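Local coordinates for secreted protein (Streptomyces lividans TK24, PDB 5LXZ), which binds copper and is probably an oxidase that works through a copper-radical centre, at residues G222-F227 against L265-Q270; E244-P249 against K275-D280. The protein carries 1 engineered substitution. All blocks are in the same frame, centred on the assembly; numbering follows the deposited sequence. Where two conformers were deposited one is given.

In the fold
Both contacts lie on the same side of the chain's centre, with their own centres about 9 Å apart. Along the chain their segments alternate: 222-227, 244-249, 265-270, 275-280. The loop 244-249 runs between the two contacts and joins them. Arg246 N of contact 2 probably hydrogen-bonds to Ile223 O of contact 1, and Leu265 N to Ala247 O. Contact 1 ties the region where strands 218-222 and 226-230 join to the loop between strands 259-262 and 277-280. Contact 2 ties the loop before strand 250-253 to strand 277-280 of the same four-stranded Kelch sheet. The arrangement is consistent with both contacts positioning the backbone that leads to Tyr248, a ligand of the copper ion.

Contact 1: residues G222-F227 against L265-Q270; sequences GIRDAF and LDDIGQ
Gly222 N donates to Asp266 O at 2.9 Å, and the bond is almost straight (176°). The acceptor belongs to a type I beta turn, Asp266 to Gly269, within the loop after Kelch strand 259-262. The donor comes from above the carbonyl plane. Gly269 N closes the turn onto the same oxygen from the opposite face. Beside this bond, Gly222 CA makes a CA-H...O contact of 3.5 Å with Leu265 O. Gly222, with no CB, lets the chain pass close to that oxygen.

On the exposed side, Arg224 is stretched out through chi2 and chi3, which brings its NH2 near Asp267. The carboxylate meets the guanidinium edge with the two planes nearly perpendicular (86°). The salt bridge is long: Arg224 NH2 lies 3.7 Å from Asp267 OD2. Arg224 NE also bonds to His243 O, which probably limits the rotation of the guanidinium.

The turn is held from within by Asp266. Its OD1 accepts from Ile268 N at 2.9 Å, forming an Asx turn, and from Gln270 N on the opposite face of the carboxylate. The other oxygen, Asp266 OD2, uses its syn lone pair to take Gln270 NE2 at 2.7 Å.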
loop_
_atom_site.group_PDB
_atom_site.type_symbol
_atom_site.label_atom_id
_atom_site.label_comp_id
_atom_site.label_asym_id
_atom_site.label_seq_id
_atom_site.Cartn_x
_atom_site.Cartn_y
_atom_site.Cartn_z
ATOM N N GLY A 222 -9.093 5.884 -12.668
ATOM C CA GLY A 222 -9.674 5.807 -11.308
ATOM C C GLY A 222 -11.155 6.047 -11.258
ATOM O O GLY A 222 -11.753 6.602 -12.189
ATOM N N ILE A 223 -11.750 5.709 -10.103
ATOM C CA ILE A 223 -13.138 5.994 -9.802
ATOM C C ILE A 223 -13.264 6.692 -8.433
ATOM O O ILE A 223 -12.289 6.736 -7.680
ATOM C CB ILE A 223 -13.961 4.703 -9.810
ATOM C CG1 ILE A 223 -13.554 3.777 -8.653
ATOM C CG2 ILE A 223 -13.867 4.020 -11.188
ATOM C CD1 ILE A 223 -14.356 2.486 -8.590
ATOM N N ARG A 224 -14.429 7.286 -8.181
ATOM C CA ARG A 224 -14.689 8.066 -6.981
ATOM C C ARG A 224 -15.322 7.265 -5.855
ATOM O O ARG A 224 -15.440 7.782 -4.745
ATOM C CB ARG A 224 -15.601 9.241 -7.295
ATOM C CG ARG A 224 -15.038 10.191 -8.320
ATOM C CD ARG A 224 -15.964 11.373 -8.646
ATOM N NE ARG A 224 -15.226 12.193 -9.608
ATOM C CZ ARG A 224 -15.104 11.952 -10.933
ATOM N NH1 ARG A 224 -15.732 10.932 -11.533
ATOM N NH2 ARG A 224 -14.337 12.745 -11.688
ATOM N N ASP A 225 -15.775 6.050 -6.138
ATOM C CA ASP A 225 -16.604 5.280 -5.230
ATOM C C ASP A 225 -15.997 5.104 -3.856
ATOM O O ASP A 225 -14.783 4.870 -3.742
ATOM C CB ASP A 225 -16.867 3.876 -5.772
ATOM C CG ASP A 225 -17.535 3.860 -7.140
ATOM O OD1 ASP A 225 -17.351 4.784 -7.964
ATOM O OD2 ASP A 225 -18.232 2.849 -7.414
ATOM N N ALA A 226 -16.824 5.139 -2.832
ATOM C CA ALA A 226 -16.415 4.846 -1.478
ATOM C C ALA A 226 -17.431 4.036 -0.724
ATOM O O ALA A 226 -18.668 4.234 -0.886
ATOM C CB ALA A 226 -16.118 6.114 -0.732
ATOM N N PHE A 227 -16.947 3.159 0.151
ATOM C CA PHE A 227 -17.820 2.298 0.930
ATOM C C PHE A 227 -17.246 2.162 2.333
ATOM O O PHE A 227 -16.056 2.356 2.539
ATOM C CB PHE A 227 -17.846 0.881 0.328
ATOM C CG PHE A 227 -18.308 0.825 -1.089
ATOM C CD1 PHE A 227 -17.434 1.060 -2.135
ATOM C CD2 PHE A 227 -19.662 0.657 -1.367
ATOM C CE1 PHE A 227 -17.875 1.052 -3.451
ATOM C CE2 PHE A 227 -20.102 0.687 -2.689
ATOM C CZ PHE A 227 -19.219 0.861 -3.710
ATOM N N LEU A 265 -4.575 8.057 -9.350
ATOM C CA LEU A 265 -4.768 8.422 -10.748
ATOM C C LEU A 265 -6.215 8.777 -10.949
ATOM O O LEU A 265 -7.118 8.070 -10.509
ATOM C CB LEU A 265 -4.367 7.272 -11.660
ATOM C CG LEU A 265 -2.939 6.764 -11.487
ATOM C CD1 LEU A 265 -2.725 5.588 -12.440
ATOM C CD2 LEU A 265 -1.962 7.867 -11.784
ATOM N N ASP A 266 -6.428 9.813 -11.747
ATOM C CA ASP A 266 -7.758 10.287 -12.043
ATOM C C ASP A 266 -8.468 9.486 -13.143
ATOM O O ASP A 266 -8.016 8.447 -13.569
ATOM C CB ASP A 266 -7.672 11.785 -12.334
ATOM C CG ASP A 266 -7.289 12.101 -13.753
ATOM O OD1 ASP A 266 -7.087 11.189 -14.601
ATOM O OD2 ASP A 266 -7.225 13.316 -14.019
ATOM N N ASP A 267 -9.615 9.988 -13.604
ATOM C CA ASP A 267 -10.498 9.186 -14.442
ATOM C C ASP A 267 -10.013 9.044 -15.877
ATOM O O ASP A 267 -10.599 8.276 -16.627
ATOM C CB ASP A 267 -11.942 9.688 -14.385
ATOM C CG ASP A 267 -12.145 11.039 -15.039
ATOM O OD1 ASP A 267 -11.210 11.652 -15.611
ATOM O OD2 ASP A 267 -13.307 11.482 -14.955
ATOM N N ILE A 268 -8.948 9.753 -16.243
ATOM C CA ILE A 268 -8.269 9.479 -17.521
ATOM C C ILE A 268 -6.814 9.083 -17.345
ATOM O O ILE A 268 -6.045 9.085 -18.295
ATOM C CB ILE A 268 -8.470 10.621 -18.542
ATOM C CG1 ILE A 268 -7.826 11.911 -18.049
ATOM C CG2 ILE A 268 -9.956 10.789 -18.836
ATOM C CD1 ILE A 268 -7.729 12.975 -19.125
ATOM N N GLY A 269 -6.433 8.659 -16.148
ATOM C CA GLY A 269 -5.104 8.154 -15.894
ATOM C C GLY A 269 -4.023 9.166 -15.565
ATOM O O GLY A 269 -2.871 8.787 -15.544
ATOM N N GLN A 270 -4.413 10.412 -15.295
ATOM C CA GLN A 270 -3.492 11.489 -14.894
ATOM C C GLN A 270 -3.326 11.408 -13.351
ATOM O O GLN A 270 -4.278 11.136 -12.681
ATOM C CB GLN A 270 -4.078 12.879 -15.210
ATOM C CG GLN A 270 -4.690 13.122 -16.598
ATOM C CD GLN A 270 -5.376 14.512 -16.762
ATOM O OE1 GLN A 270 -4.808 15.406 -17.409
ATOM N NE2 GLN A 270 -6.593 14.681 -16.223
#

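Contact 2: residues E244-P249 against K275-D280. Engineered in segment 244-249: Ala247 (natural residue Trp). With CU (copper (II) ion), chain B.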
loop_
_atom_site.group_PDB
_atom_site.type_symbol
_atom_site.label_atom_id
_atom_site.label_comp_id
_atom_site.label_asym_id
_atom_site.label_seq_id
_atom_site.Cartn_x
_atom_site.Cartn_y
_atom_site.Cartn_z
ATOM N N GLU A 244 -12.620 13.520 -5.958
ATOM C CA GLU A 244 -11.680 13.081 -6.969
ATOM C C GLU A 244 -11.784 11.592 -7.240
ATOM O O GLU A 244 -11.925 10.797 -6.324
ATOM C CB GLU A 244 -10.258 13.375 -6.529
ATOM C CG GLU A 244 -9.955 14.840 -6.308
ATOM C CD GLU A 244 -9.912 15.640 -7.603
ATOM O OE1 GLU A 244 -9.424 15.109 -8.632
ATOM O OE2 GLU A 244 -10.335 16.830 -7.591
ATOM N N ALA A 245 -11.701 11.214 -8.509
ATOM C CA ALA A 245 -11.501 9.831 -8.900
ATOM C C ALA A 245 -10.056 9.474 -8.564
ATOM O O ALA A 245 -9.150 10.267 -8.834
ATOM C CB ALA A 245 -11.755 9.681 -10.374
ATOM N N ARG A 246 -9.857 8.311 -7.940
ATOM C CA ARG A 246 -8.527 7.910 -7.497
ATOM C C ARG A 246 -8.345 6.414 -7.625
ATOM O O ARG A 246 -8.989 5.654 -6.928
ATOM C CB ARG A 246 -8.275 8.306 -6.035
ATOM C CG ARG A 246 -8.545 9.769 -5.685
ATOM C CD ARG A 246 -8.355 9.920 -4.169
ATOM N NE ARG A 246 -8.792 11.232 -3.751
ATOM C CZ ARG A 246 -8.033 12.331 -3.723
ATOM N NH1 ARG A 246 -6.753 12.309 -3.990
ATOM N NH2 ARG A 246 -8.548 13.511 -3.380
ATOM N N ALA A 247 -7.454 6.006 -8.524
ATOM C CA ALA A 247 -6.855 4.686 -8.497
ATOM C C ALA A 247 -5.569 4.800 -7.724
ATOM O O ALA A 247 -4.695 5.603 -8.063
ATOM C CB ALA A 247 -6.557 4.143 -9.898
ATOM N N TYR A 248 -5.431 3.979 -6.680
ATOM C CA TYR A 248 -4.226 3.888 -5.834
ATOM C C TYR A 248 -4.046 5.055 -4.847
ATOM O O TYR A 248 -2.933 5.565 -4.643
ATOM C CB TYR A 248 -2.949 3.766 -6.649
ATOM C CG TYR A 248 -2.704 2.522 -7.402
ATOM C CD1 TYR A 248 -3.618 1.475 -7.459
ATOM C CD2 TYR A 248 -1.474 2.385 -8.013
ATOM C CE1 TYR A 248 -3.305 0.337 -8.167
ATOM C CE2 TYR A 248 -1.178 1.277 -8.728
ATOM C CZ TYR A 248 -2.080 0.261 -8.798
ATOM O OH TYR A 248 -1.673 -0.816 -9.514
ATOM N N PRO A 249 -5.115 5.504 -4.191
ATOM C CA PRO A 249 -4.932 6.502 -3.148
ATOM C C PRO A 249 -4.461 5.869 -1.810
ATOM O O PRO A 249 -4.729 4.686 -1.539
ATOM C CB PRO A 249 -6.329 7.062 -2.991
ATOM C CG PRO A 249 -7.173 5.870 -3.127
ATOM C CD PRO A 249 -6.506 5.029 -4.209
ATOM N N LYS A 275 -4.664 17.343 -4.930
ATOM C CA LYS A 275 -5.970 17.688 -4.414
ATOM C C LYS A 275 -6.376 16.577 -3.447
ATOM O O LYS A 275 -6.687 15.450 -3.879
ATOM C CB LYS A 275 -6.964 17.872 -5.536
ATOM C CG LYS A 275 -6.580 19.012 -6.479
ATOM C CD LYS A 275 -7.609 19.166 -7.586
ATOM C CE LYS A 275 -7.419 20.423 -8.400
ATOM N NZ LYS A 275 -8.507 20.582 -9.388
ATOM N N ASN A 276 -6.217 16.839 -2.162
ATOM C CA ASN A 276 -6.514 15.863 -1.116
ATOM C C ASN A 276 -7.846 16.129 -0.464
ATOM O O ASN A 276 -8.377 17.271 -0.561
ATOM C CB ASN A 276 -5.375 15.894 -0.110
ATOM C CG ASN A 276 -4.052 15.687 -0.783
ATOM O OD1 ASN A 276 -3.931 14.773 -1.601
ATOM N ND2 ASN A 276 -3.087 16.521 -0.500
ATOM N N GLU A 277 -8.434 15.116 0.165
ATOM C CA GLU A 277 -9.732 15.250 0.766
ATOM C C GLU A 277 -9.833 14.478 2.035
ATOM O O GLU A 277 -9.039 13.584 2.304
ATOM C CB GLU A 277 -10.876 14.902 -0.175
ATOM C CG GLU A 277 -10.867 13.605 -0.856
ATOM C CD GLU A 277 -11.833 13.693 -2.091
ATOM O OE1 GLU A 277 -13.061 14.015 -1.905
ATOM O OE2 GLU A 277 -11.393 13.506 -3.262
ATOM N N VAL A 278 -10.787 14.857 2.863
ATOM C CA VAL A 278 -10.951 14.279 4.168
ATOM C C VAL A 278 -12.344 13.735 4.300
ATOM O O VAL A 278 -13.302 14.469 4.053
ATOM C CB VAL A 278 -10.638 15.300 5.270
ATOM C CG1 VAL A 278 -10.928 14.727 6.618
ATOM C CG2 VAL A 278 -9.193 15.785 5.171
ATOM N N TYR A 279 -12.453 12.500 4.766
ATOM C CA TYR A 279 -13.717 11.856 5.088
ATOM C C TYR A 279 -13.983 12.043 6.557
ATOM O O TYR A 279 -13.157 11.685 7.384
ATOM C CB TYR A 279 -13.613 10.362 4.821
ATOM C CG TYR A 279 -14.877 9.566 5.043
ATOM C CD1 TYR A 279 -15.923 9.647 4.135
ATOM C CD2 TYR A 279 -15.026 8.733 6.136
ATOM C CE1 TYR A 279 -17.035 8.876 4.291
ATOM C CE2 TYR A 279 -16.147 7.941 6.292
ATOM C CZ TYR A 279 -17.136 8.016 5.360
ATOM O OH TYR A 279 -18.223 7.202 5.539
ATOM N N ASP A 280 -15.156 12.587 6.889
ATOM C CA ASP A 280 -15.569 12.668 8.268
ATOM C C ASP A 280 -16.496 11.510 8.549
ATOM O O ASP A 280 -17.614 11.458 8.025
ATOM C CB ASP A 280 -16.316 13.994 8.451
ATOM C CG ASP A 280 -16.719 14.227 9.877
ATOM O OD1 ASP A 280 -16.616 13.305 10.690
ATOM O OD2 ASP A 280 -17.123 15.395 10.139
HETATM CU CU CU B . -1.805 -2.648 -8.581
HETATM O O HOH W 1 -10.494 18.588 -9.565
HETATM O O HOH W 2 -2.333 -2.523 -10.698
#
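Arg246 and Glu277 form a salt bridge, with Arg246 NH2 2.8 Å from Glu277 OE2. The carboxylate oxygen lies at the guanidinium edge and offers its anti lone pair. Its syn lone pair takes Glu244 N at 3.0 Å, so one oxygen grips both side chain and backbone of the loop. The second oxygen, OE1, accepts from His243 N.

The remaining hydrogen bonds of the guanidinium run to two backbone carbonyls. NH1 and NH2 of Arg246 both point end-on at Lys275 O, at 3.1 and 2.7 Å. The straight run of the chain brings them there, and NH1 also reaches Ser263 O. Replacing Arg246 by an alanine is likely to leave Lys275 O without these two donors and Glu277 OE2 without its charged partner.

In the packing, Glu244 CB rests over one guanidinium face, near its rim. The Glu244 chain bends at chi2 (-70°), and OE2 comes 3.6 Å from Lys275 CD.

Among the outer polar bonds, water 1 links Glu244 OE2 to Lys275 NZ, and Tyr288 OH bonds the same carboxylate oxygen.

Tyr248 OH, in one of two conformers, binds the copper ion at 2.1 Å, alongside His461, His548 and water 2. Tyr460, also of the site, has its OH hydrogen-bonded to Tyr248 OH. Ala247 is engineered from Trp. The buried ion pair probably helps fix the loop to the Kelch sheet just two residues before a copper ligand.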